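Aac(6')-ib (Escherichia coli, PDB 2BUE) probably transfers an acetyl group from acetyl-coenzyme A to the 6'-amino group of aminoglycoside antibiotics such as kanamycin B, thereby conferring resistance to them. Local coordinates at residues A[33-44]-A[58-69]; A[73-81]-A[92-102]. The protein carries 2 engineered substitutions. All blocks are in the same frame, centred on the assembly; numbering follows the deposited sequence.

Contact 1. Residues A[33-44]-A[58-69]; sequences EHDLAMLYEWLN and RPTLADVQEQYL. With RIO (ribostamycin), chain C.
Tyr-40 of helix 36-43 lays its ring over the first turn of helix 61-68, where Leu-61 CB stands almost exactly on the ring normal, 3.9 Å from the centroid, in a CH-pi contact. The Pro-59 carbonyl oxygen lies in the ring plane at its edge, near CE1. With CG anti to the backbone N (chi1 160°), the Tyr-40 ring is carried out to this end of helix 61-68, and one water joins its hydroxyl to Leu-61 N.

Deeper in, Val-64 is a knob in the hole formed by Leu-36, Leu-39, Tyr-40 and Leu-43. Its CG1 faces Leu-36 and Leu-39, while CG2 meets Leu-43 CD1 at 3.9 Å. Leu-39 crosses Tyr-68 at about a right angle, its CD2 3.7 Å from Tyr-68 CG; Leu-43 CD1 meets the same ring off-centre.

Next to Tyr-40, where helix 36-43 runs out, two bonds from ND2 set the orientation of the Asn-44 amide: a nearly straight one to Pro-59 O (3.0 Å, 172°), in both the amide and carbonyl planes, and one to Tyr-40 O. Arg-58 NH2 donates to the Asn-44 backbone O at 2.9 Å, and a water that donates to OD1 accepts from the same NH2. A Thr-60/Asp-63 capping box starts helix 61-68.

Leu-39 and Leu-43 thus pack against the carbon atoms of the Tyr-68 ring, while its hydroxyl pairs with Trp-52 NE1 and accepts from ribostamycin O1 at 3.1 Å.

Contact 2. Residues A[73-81]-A[92-102]; sequences LAQESVTPY and YAQSYVALGSG. With RIO (ribostamycin), chain C.
Thr-79 and Ser-95 face each other as a hydrogen-bonded pair of the antiparallel hairpin formed by strands 78-85 and 88-97, Thr-79 N reaching Ser-95 O at 2.8 Å and Ser-95 N answering to Thr-79 O. Tyr-81 and Ala-93 form the next such pair, and Val-97 N bonds to Ser-77 O. On the face bearing these residues the hydroxyls of Tyr-81 and Ser-95 share one hydrogen bond of 2.7 Å (OH to OG).

The other face carries Val-78, Gln-94 and Tyr-96. Extended past CG (chi2 -180°), Gln-94 carries its amide to the antibiotic, both ends in use: OE1 accepts from Tyr-92 OH on an in-plane lone pair (2.8 Å), while NE2 donates to ribostamycin O3 at 3.2 Å and to Asp-118. Ribostamycin N1 sits over one face of the Tyr-96 ring, 3.3 Å from CZ, and Gln-153 takes up the Tyr-96 hydroxyl.

Ser-77 closes helix 70-74 in a Schellman motif, with Val-78 N bonded to Leu-73 O and Ser-77 N to Ala-74 O; Leu-73 O also takes Glu-76 N, from the opposite face of its plane. Beyond it a water donates to Glu-76 O and Val-97 O and accepts from Ser-101 OG at 2.6 Å.

With OE1 committed to the tyrosine, the Gln-94 amide is fixed in its rotation and presents N-H to the glycosidic oxygen O3; the amine over Tyr-96, if protonated, would probably gain from cation-pi attraction.

Contacts 1 and 2 follow one another along the chain within the GNAT domain, their centres about 16 Å apart, and helix 61-68 of the first leads directly into helix 70-74 of the second. They meet at the end of helix 61-68: Tyr-68 CD1 packs 3.6 Å from Tyr-92 OH, and Tyr-68 O lies 3.4 Å from Leu-73 CD1. Trp-42 also touches Tyr-92. Both border ribostamycin, contact 1 through Tyr-68 and contact 2 through Gln-94 and Tyr-96 of strand 88-97, with Glu-76 and Ser-101 also lining the pocket, while Asp-118, Asp-155, Gly-53 and Trp-51 add further bonds. Coenzyme A lies about 8 Å from the Leu-43 side chain and about 9 Å from that of Tyr-92.

Contact 1. Residues A[33-44]-A[58-69]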
# COMPACT_ATOMS: atom_id res chain seq x y z
N GLU A 33 -0.90 0.91 -17.90
CA GLU A 33 -1.90 -0.00 -18.49
C GLU A 33 -1.31 -1.34 -18.98
O GLU A 33 -2.02 -2.36 -19.01
CB GLU A 33 -2.68 0.68 -19.63
CG GLU A 33 -1.82 1.03 -20.82
CD GLU A 33 -2.57 1.78 -21.91
OE1 GLU A 33 -3.82 1.62 -22.01
OE2 GLU A 33 -1.90 2.53 -22.66
N HIS A 34 -0.04 -1.36 -19.37
CA HIS A 34 0.65 -2.59 -19.81
C HIS A 34 0.89 -3.62 -18.71
O HIS A 34 1.21 -4.77 -19.01
CB HIS A 34 1.96 -2.24 -20.51
CG HIS A 34 1.77 -1.25 -21.61
ND1 HIS A 34 1.14 -1.58 -22.79
CD2 HIS A 34 2.04 0.07 -21.67
CE1 HIS A 34 1.07 -0.50 -23.56
NE2 HIS A 34 1.60 0.51 -22.90
N ASP A 35 0.73 -3.20 -17.45
CA ASP A 35 0.90 -4.07 -16.30
C ASP A 35 -0.40 -4.76 -15.85
O ASP A 35 -0.37 -5.60 -14.93
CB ASP A 35 1.46 -3.27 -15.12
CG ASP A 35 2.85 -2.69 -15.40
OD1 ASP A 35 3.73 -3.45 -15.90
OD2 ASP A 35 3.05 -1.49 -15.12
N LEU A 36 -1.52 -4.41 -16.47
CA LEU A 36 -2.83 -4.82 -15.93
C LEU A 36 -3.04 -6.33 -16.04
O LEU A 36 -3.58 -6.94 -15.11
CB LEU A 36 -3.98 -4.04 -16.57
CG LEU A 36 -3.98 -2.54 -16.25
CD1 LEU A 36 -4.94 -1.84 -17.18
CD2 LEU A 36 -4.39 -2.27 -14.79
N ALA A 37 -2.60 -6.92 -17.14
CA ALA A 37 -2.73 -8.39 -17.28
C ALA A 37 -1.97 -9.13 -16.18
O ALA A 37 -2.50 -10.09 -15.56
CB ALA A 37 -2.22 -8.85 -18.67
N MET A 38 -0.74 -8.65 -15.93
CA MET A 38 0.11 -9.18 -14.85
C MET A 38 -0.54 -8.98 -13.48
O MET A 38 -0.61 -9.92 -12.67
CB MET A 38 1.48 -8.51 -14.89
CG MET A 38 2.41 -8.95 -13.76
SD MET A 38 4.01 -8.11 -13.86
CE MET A 38 3.60 -6.43 -13.45
N LEU A 39 -1.05 -7.79 -13.21
CA LEU A 39 -1.76 -7.53 -11.94
C LEU A 39 -2.98 -8.46 -11.76
O LEU A 39 -3.20 -9.01 -10.67
CB LEU A 39 -2.14 -6.04 -11.86
CG LEU A 39 -2.85 -5.65 -10.56
CD1 LEU A 39 -1.91 -5.87 -9.36
CD2 LEU A 39 -3.34 -4.19 -10.70
N TYR A 40 -3.73 -8.67 -12.84
CA TYR A 40 -4.86 -9.62 -12.82
C TYR A 40 -4.39 -11.01 -12.38
O TYR A 40 -4.98 -11.63 -11.48
CB TYR A 40 -5.53 -9.64 -14.21
CG TYR A 40 -6.36 -10.87 -14.46
CD1 TYR A 40 -7.56 -11.10 -13.77
CD2 TYR A 40 -5.93 -11.83 -15.38
CE1 TYR A 40 -8.31 -12.27 -14.01
CE2 TYR A 40 -6.68 -12.98 -15.64
CZ TYR A 40 -7.86 -13.19 -14.96
OH TYR A 40 -8.60 -14.32 -15.19
N GLU A 41 -3.33 -11.51 -13.01
CA GLU A 41 -2.76 -12.79 -12.61
C GLU A 41 -2.44 -12.79 -11.09
O GLU A 41 -2.87 -13.69 -10.36
CB GLU A 41 -1.53 -13.16 -13.44
CG GLU A 41 -0.94 -14.46 -12.96
CD GLU A 41 0.22 -14.97 -13.80
OE1 GLU A 41 0.62 -14.30 -14.78
OE2 GLU A 41 0.73 -16.07 -13.44
N TRP A 42 -1.70 -11.76 -10.64
CA TRP A 42 -1.35 -11.63 -9.22
C TRP A 42 -2.55 -11.64 -8.28
O TRP A 42 -2.54 -12.34 -7.25
CB TRP A 42 -0.56 -10.34 -8.99
CG TRP A 42 0.81 -10.33 -9.61
CD1 TRP A 42 1.45 -11.37 -10.22
CD2 TRP A 42 1.70 -9.22 -9.62
NE1 TRP A 42 2.71 -10.96 -10.64
CE2 TRP A 42 2.89 -9.65 -10.27
CE3 TRP A 42 1.62 -7.90 -9.15
CZ2 TRP A 42 4.00 -8.79 -10.46
CZ3 TRP A 42 2.72 -7.04 -9.33
CH2 TRP A 42 3.90 -7.50 -9.97
N LEU A 43 -3.58 -10.86 -8.61
CA LEU A 43 -4.74 -10.70 -7.73
C LEU A 43 -5.57 -11.98 -7.58
O LEU A 43 -6.45 -12.07 -6.73
CB LEU A 43 -5.62 -9.51 -8.17
CG LEU A 43 -4.96 -8.13 -8.01
CD1 LEU A 43 -5.88 -7.10 -8.62
CD2 LEU A 43 -4.71 -7.82 -6.51
N ASN A 44 -5.27 -12.97 -8.43
CA ASN A 44 -5.91 -14.27 -8.34
C ASN A 44 -5.03 -15.39 -7.77
O ASN A 44 -5.41 -16.58 -7.79
CB ASN A 44 -6.48 -14.64 -9.72
CG ASN A 44 -7.76 -13.87 -10.03
OD1 ASN A 44 -8.85 -14.22 -9.55
ND2 ASN A 44 -7.64 -12.81 -10.82
N ARG A 58 -10.74 -12.11 -6.13
CA ARG A 58 -10.74 -12.84 -7.40
C ARG A 58 -11.42 -12.07 -8.54
O ARG A 58 -12.37 -12.57 -9.16
CB ARG A 58 -11.33 -14.24 -7.23
CG ARG A 58 -10.48 -15.09 -6.32
CD ARG A 58 -10.83 -16.56 -6.42
NE ARG A 58 -9.85 -17.38 -5.70
CZ ARG A 58 -8.62 -17.66 -6.14
NH1 ARG A 58 -7.81 -18.40 -5.40
NH2 ARG A 58 -8.21 -17.18 -7.32
N PRO A 59 -10.89 -10.88 -8.85
CA PRO A 59 -11.46 -10.07 -9.92
C PRO A 59 -11.21 -10.71 -11.28
O PRO A 59 -10.19 -11.39 -11.48
CB PRO A 59 -10.65 -8.78 -9.83
CG PRO A 59 -9.32 -9.24 -9.33
CD PRO A 59 -9.66 -10.28 -8.29
N THR A 60 -12.14 -10.48 -12.20
CA THR A 60 -11.94 -10.91 -13.59
C THR A 60 -10.91 -9.97 -14.23
O THR A 60 -10.57 -8.92 -13.67
CB THR A 60 -13.24 -10.79 -14.40
OG1 THR A 60 -13.61 -9.40 -14.47
CG2 THR A 60 -14.37 -11.63 -13.80
N LEU A 61 -10.42 -10.34 -15.40
CA LEU A 61 -9.52 -9.46 -16.14
C LEU A 61 -10.19 -8.11 -16.40
O LEU A 61 -9.57 -7.05 -16.20
CB LEU A 61 -9.10 -10.13 -17.47
CG LEU A 61 -8.23 -9.27 -18.39
CD1 LEU A 61 -6.90 -8.83 -17.71
CD2 LEU A 61 -7.96 -10.01 -19.70
N ALA A 62 -11.46 -8.14 -16.83
CA ALA A 62 -12.22 -6.89 -17.07
C ALA A 62 -12.30 -6.04 -15.80
O ALA A 62 -12.15 -4.80 -15.86
CB ALA A 62 -13.63 -7.19 -17.58
N ASP A 63 -12.58 -6.68 -14.66
CA ASP A 63 -12.61 -5.97 -13.36
C ASP A 63 -11.30 -5.23 -13.14
O ASP A 63 -11.28 -4.03 -12.81
CB ASP A 63 -12.79 -6.95 -12.20
CG ASP A 63 -14.20 -7.50 -12.10
OD1 ASP A 63 -15.14 -6.92 -12.71
OD2 ASP A 63 -14.36 -8.53 -11.39
N VAL A 64 -10.18 -5.93 -13.34
CA VAL A 64 -8.87 -5.32 -13.06
C VAL A 64 -8.60 -4.20 -14.07
O VAL A 64 -8.08 -3.13 -13.71
CB VAL A 64 -7.73 -6.37 -13.06
CG1 VAL A 64 -6.35 -5.68 -12.90
CG2 VAL A 64 -7.92 -7.38 -11.93
N GLN A 65 -8.94 -4.44 -15.33
CA GLN A 65 -8.80 -3.40 -16.35
C GLN A 65 -9.62 -2.14 -16.06
O GLN A 65 -9.13 -1.03 -16.30
CB GLN A 65 -9.13 -3.95 -17.74
CG GLN A 65 -8.09 -4.96 -18.22
CD GLN A 65 -8.57 -5.73 -19.45
OE1 GLN A 65 -9.78 -5.94 -19.64
NE2 GLN A 65 -7.62 -6.15 -20.29
N GLU A 66 -10.84 -2.33 -15.56
CA GLU A 66 -11.76 -1.23 -15.27
C GLU A 66 -11.43 -0.49 -13.98
O GLU A 66 -11.71 0.72 -13.87
CB GLU A 66 -13.20 -1.75 -15.18
CG GLU A 66 -13.69 -2.26 -16.52
CD GLU A 66 -15.03 -2.98 -16.45
OE1 GLU A 66 -15.61 -3.14 -15.35
OE2 GLU A 66 -15.51 -3.38 -17.54
N GLN A 67 -10.85 -1.20 -13.02
CA GLN A 67 -10.67 -0.67 -11.66
C GLN A 67 -9.26 -0.18 -11.39
O GLN A 67 -9.07 0.74 -10.56
CB GLN A 67 -11.06 -1.72 -10.62
CG GLN A 67 -12.57 -1.97 -10.64
CD GLN A 67 -13.00 -3.17 -9.85
OE1 GLN A 67 -12.44 -3.48 -8.79
NE2 GLN A 67 -14.02 -3.86 -10.35
N TYR A 68 -8.28 -0.78 -12.06
CA TYR A 68 -6.87 -0.48 -11.76
C TYR A 68 -6.14 0.30 -12.86
O TYR A 68 -4.95 0.61 -12.72
CB TYR A 68 -6.06 -1.74 -11.40
CG TYR A 68 -6.43 -2.34 -10.06
CD1 TYR A 68 -5.69 -2.02 -8.91
CD2 TYR A 68 -7.51 -3.23 -9.95
CE1 TYR A 68 -6.00 -2.58 -7.69
CE2 TYR A 68 -7.85 -3.79 -8.71
CZ TYR A 68 -7.09 -3.45 -7.59
OH TYR A 68 -7.41 -4.00 -6.36
N LEU A 69 -6.85 0.63 -13.95
CA LEU A 69 -6.24 1.49 -14.98
C LEU A 69 -5.78 2.75 -14.26
O LEU A 69 -6.56 3.31 -13.50
CB LEU A 69 -7.27 1.84 -16.04
CG LEU A 69 -6.75 2.64 -17.25
CD1 LEU A 69 -5.74 1.84 -18.07
CD2 LEU A 69 -7.96 3.10 -18.09
O1 RIO C . -7.28 -1.58 -4.42
C1 RIO C . -7.60 -0.53 -5.34
C2 RIO C . -9.07 -0.13 -5.14
O2 RIO C . -9.50 -0.34 -3.78
C3 RIO C . -9.31 0.87 -3.02
O3 RIO C . -8.19 0.73 -2.12
C4 RIO C . -8.52 1.03 -0.71
C5 RIO C . -8.40 2.54 -0.39
O4 RIO C . -9.33 3.29 -1.16
C6 RIO C . -8.59 2.89 1.10
N1 RIO C . -8.27 4.33 1.31
C7 RIO C . -7.62 2.03 1.97
C8 RIO C . -7.86 0.53 1.70
N2 RIO C . -6.97 -0.26 2.61
C9 RIO C . -7.58 0.18 0.20
O5 RIO C . -7.97 -1.21 0.05
C10 RIO C . -7.09 -1.97 -0.78
O6 RIO C . -6.00 -2.47 -0.04
C11 RIO C . -6.32 -3.51 0.96
C12 RIO C . -4.96 -4.00 1.51
N3 RIO C . -4.41 -3.04 2.48
C13 RIO C . -7.11 -4.69 0.31
O7 RIO C . -7.53 -5.58 1.37
C14 RIO C . -8.34 -4.14 -0.45
O8 RIO C . -9.14 -5.20 -1.06
C15 RIO C . -7.92 -3.08 -1.49
N4 RIO C . -9.06 -2.50 -2.19
C16 RIO C . -9.14 2.00 -4.07
O9 RIO C . -10.21 2.90 -3.88
C17 RIO C . -9.40 1.32 -5.43
O10 RIO C . -10.83 1.40 -5.69
O HOH W 1 -10.95 -13.17 -16.08
O HOH W 2 -8.01 -10.59 -5.03
O HOH W 3 -9.73 -16.80 -9.41

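Contact 2. Residues A[73-81]-A[92-102]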
# COMPACT_ATOMS: atom_id res chain seq x y z
N LEU A 73 -7.81 4.99 -11.31
CA LEU A 73 -7.34 5.12 -9.93
C LEU A 73 -7.11 6.61 -9.59
O LEU A 73 -7.40 7.05 -8.47
CB LEU A 73 -6.05 4.32 -9.72
CG LEU A 73 -6.20 2.79 -9.75
CD1 LEU A 73 -4.80 2.15 -9.68
CD2 LEU A 73 -7.12 2.34 -8.61
N ALA A 74 -6.65 7.36 -10.59
CA ALA A 74 -6.39 8.80 -10.44
C ALA A 74 -7.64 9.53 -9.99
O ALA A 74 -7.54 10.53 -9.26
CB ALA A 74 -5.87 9.41 -11.74
N GLN A 75 -8.82 9.05 -10.41
CA GLN A 75 -10.10 9.70 -10.04
C GLN A 75 -10.43 9.55 -8.57
O GLN A 75 -11.29 10.26 -8.04
CB GLN A 75 -11.29 9.14 -10.85
CG GLN A 75 -11.01 8.82 -12.28
CD GLN A 75 -10.71 10.03 -13.13
OE1 GLN A 75 -11.20 11.14 -12.88
NE2 GLN A 75 -9.92 9.82 -14.18
N GLU A 76 -9.76 8.60 -7.91
CA GLU A 76 -9.92 8.33 -6.49
C GLU A 76 -8.71 8.79 -5.68
O GLU A 76 -8.55 8.40 -4.50
CB GLU A 76 -10.06 6.82 -6.29
CG GLU A 76 -10.98 6.45 -5.18
CD GLU A 76 -12.39 6.25 -5.67
OE1 GLU A 76 -13.20 5.70 -4.91
OE2 GLU A 76 -12.68 6.61 -6.84
N SER A 77 -7.83 9.57 -6.31
CA SER A 77 -6.60 10.03 -5.65
C SER A 77 -5.69 8.85 -5.27
O SER A 77 -4.96 8.93 -4.28
CB SER A 77 -6.94 10.91 -4.44
OG SER A 77 -7.51 12.14 -4.86
N VAL A 78 -5.69 7.81 -6.10
CA VAL A 78 -4.85 6.65 -5.90
C VAL A 78 -3.80 6.57 -7.00
O VAL A 78 -4.10 6.70 -8.21
CB VAL A 78 -5.70 5.32 -5.87
CG1 VAL A 78 -4.79 4.08 -5.80
CG2 VAL A 78 -6.70 5.33 -4.70
N THR A 79 -2.56 6.34 -6.57
CA THR A 79 -1.43 6.17 -7.49
C THR A 79 -0.86 4.76 -7.37
O THR A 79 -0.41 4.36 -6.29
CB THR A 79 -0.31 7.20 -7.18
OG1 THR A 79 -0.85 8.53 -7.27
CG2 THR A 79 0.87 7.05 -8.13
N PRO A 80 -0.88 4.00 -8.49
CA PRO A 80 -0.37 2.63 -8.50
C PRO A 80 1.10 2.51 -8.87
O PRO A 80 1.58 3.22 -9.79
CB PRO A 80 -1.24 1.94 -9.56
CG PRO A 80 -1.48 3.04 -10.61
CD PRO A 80 -1.47 4.37 -9.80
N TYR A 81 1.80 1.61 -8.18
CA TYR A 81 3.22 1.32 -8.43
C TYR A 81 3.46 -0.18 -8.64
O TYR A 81 2.72 -1.01 -8.10
CB TYR A 81 4.09 1.73 -7.23
CG TYR A 81 3.82 3.12 -6.72
CD1 TYR A 81 4.41 4.23 -7.33
CD2 TYR A 81 2.97 3.31 -5.64
CE1 TYR A 81 4.13 5.53 -6.85
CE2 TYR A 81 2.68 4.59 -5.14
CZ TYR A 81 3.25 5.70 -5.77
OH TYR A 81 2.99 6.95 -5.27
N TYR A 92 2.89 -5.19 -6.07
CA TYR A 92 2.06 -4.05 -6.42
C TYR A 92 1.94 -3.19 -5.17
O TYR A 92 1.81 -3.71 -4.07
CB TYR A 92 0.66 -4.52 -6.85
CG TYR A 92 -0.34 -3.38 -6.95
CD1 TYR A 92 -0.46 -2.63 -8.12
CD2 TYR A 92 -1.18 -3.07 -5.85
CE1 TYR A 92 -1.40 -1.57 -8.19
CE2 TYR A 92 -2.11 -2.00 -5.91
CZ TYR A 92 -2.20 -1.26 -7.10
OH TYR A 92 -3.10 -0.23 -7.21
N ALA A 93 1.97 -1.87 -5.34
CA ALA A 93 1.67 -0.98 -4.22
C ALA A 93 0.85 0.19 -4.72
O ALA A 93 0.76 0.45 -5.94
CB ALA A 93 2.98 -0.50 -3.54
N GLN A 94 0.22 0.88 -3.79
CA GLN A 94 -0.50 2.10 -4.15
C GLN A 94 -0.40 3.07 -2.99
O GLN A 94 -0.29 2.65 -1.83
CB GLN A 94 -1.97 1.81 -4.50
CG GLN A 94 -2.73 1.09 -3.37
CD GLN A 94 -4.18 0.80 -3.73
OE1 GLN A 94 -4.51 0.48 -4.89
NE2 GLN A 94 -5.04 0.87 -2.73
N SER A 95 -0.38 4.37 -3.33
CA SER A 95 -0.51 5.41 -2.32
C SER A 95 -1.77 6.22 -2.63
O SER A 95 -2.21 6.31 -3.80
CB SER A 95 0.72 6.32 -2.29
OG SER A 95 0.91 6.98 -3.54
N TYR A 96 -2.36 6.84 -1.62
CA TYR A 96 -3.58 7.60 -1.83
C TYR A 96 -3.60 8.83 -0.94
O TYR A 96 -2.97 8.84 0.14
CB TYR A 96 -4.87 6.73 -1.68
CG TYR A 96 -4.98 6.08 -0.31
CD1 TYR A 96 -5.56 6.79 0.75
CD2 TYR A 96 -4.52 4.77 -0.09
CE1 TYR A 96 -5.66 6.23 2.03
CE2 TYR A 96 -4.62 4.20 1.22
CZ TYR A 96 -5.18 4.94 2.25
OH TYR A 96 -5.29 4.44 3.53
N VAL A 97 -4.30 9.86 -1.41
CA VAL A 97 -4.56 11.02 -0.57
C VAL A 97 -5.76 10.68 0.31
O VAL A 97 -6.88 10.52 -0.17
CB VAL A 97 -4.86 12.29 -1.43
CG1 VAL A 97 -5.18 13.49 -0.51
CG2 VAL A 97 -3.64 12.59 -2.33
N ALA A 98 -5.55 10.60 1.62
CA ALA A 98 -6.61 10.15 2.52
C ALA A 98 -7.86 11.07 2.49
O ALA A 98 -8.99 10.60 2.42
CB ALA A 98 -6.07 10.01 3.95
N LEU A 99 -7.65 12.39 2.51
CA LEU A 99 -8.74 13.36 2.44
C LEU A 99 -9.57 13.21 1.13
O LEU A 99 -10.78 13.51 1.11
CB LEU A 99 -8.16 14.76 2.59
CG LEU A 99 -9.09 15.94 2.85
CD1 LEU A 99 -9.76 15.75 4.18
CD2 LEU A 99 -8.28 17.23 2.83
N GLY A 100 -8.93 12.66 0.09
CA GLY A 100 -9.52 12.44 -1.27
C GLY A 100 -10.09 11.07 -1.63
O GLY A 100 -10.34 10.76 -2.81
N SER A 101 -10.38 10.27 -0.61
CA SER A 101 -10.81 8.90 -0.83
C SER A 101 -12.32 8.81 -1.05
O SER A 101 -13.05 9.75 -0.78
CB SER A 101 -10.38 8.06 0.37
OG SER A 101 -8.97 8.18 0.54
N GLY A 102 -12.78 7.64 -1.52
CA GLY A 102 -14.22 7.40 -1.76
C GLY A 102 -15.10 7.57 -0.53
O GLY A 102 -14.61 7.62 0.59
O1 RIO C . -7.28 -1.58 -4.42
C1 RIO C . -7.60 -0.53 -5.34
C2 RIO C . -9.07 -0.13 -5.14
O2 RIO C . -9.50 -0.34 -3.78
C3 RIO C . -9.31 0.87 -3.02
O3 RIO C . -8.19 0.73 -2.12
C4 RIO C . -8.52 1.03 -0.71
C5 RIO C . -8.40 2.54 -0.39
O4 RIO C . -9.33 3.29 -1.16
C6 RIO C . -8.59 2.89 1.10
N1 RIO C . -8.27 4.33 1.31
C7 RIO C . -7.62 2.03 1.97
C8 RIO C . -7.86 0.53 1.70
N2 RIO C . -6.97 -0.26 2.61
C9 RIO C . -7.58 0.18 0.20
O5 RIO C . -7.97 -1.21 0.05
C10 RIO C . -7.09 -1.97 -0.78
O6 RIO C . -6.00 -2.47 -0.04
C11 RIO C . -6.32 -3.51 0.96
C12 RIO C . -4.96 -4.00 1.51
N3 RIO C . -4.41 -3.04 2.48
C13 RIO C . -7.11 -4.69 0.31
O7 RIO C . -7.53 -5.58 1.37
C14 RIO C . -8.34 -4.14 -0.45
O8 RIO C . -9.14 -5.20 -1.06
C15 RIO C . -7.92 -3.08 -1.49
N4 RIO C . -9.06 -2.50 -2.19
C16 RIO C . -9.14 2.00 -4.07
O9 RIO C . -10.21 2.90 -3.88
C17 RIO C . -9.40 1.32 -5.43
O10 RIO C . -10.83 1.40 -5.69
O HOH W 4 -7.99 8.03 -1.91
O HOH W 5 -10.08 12.16 -5.07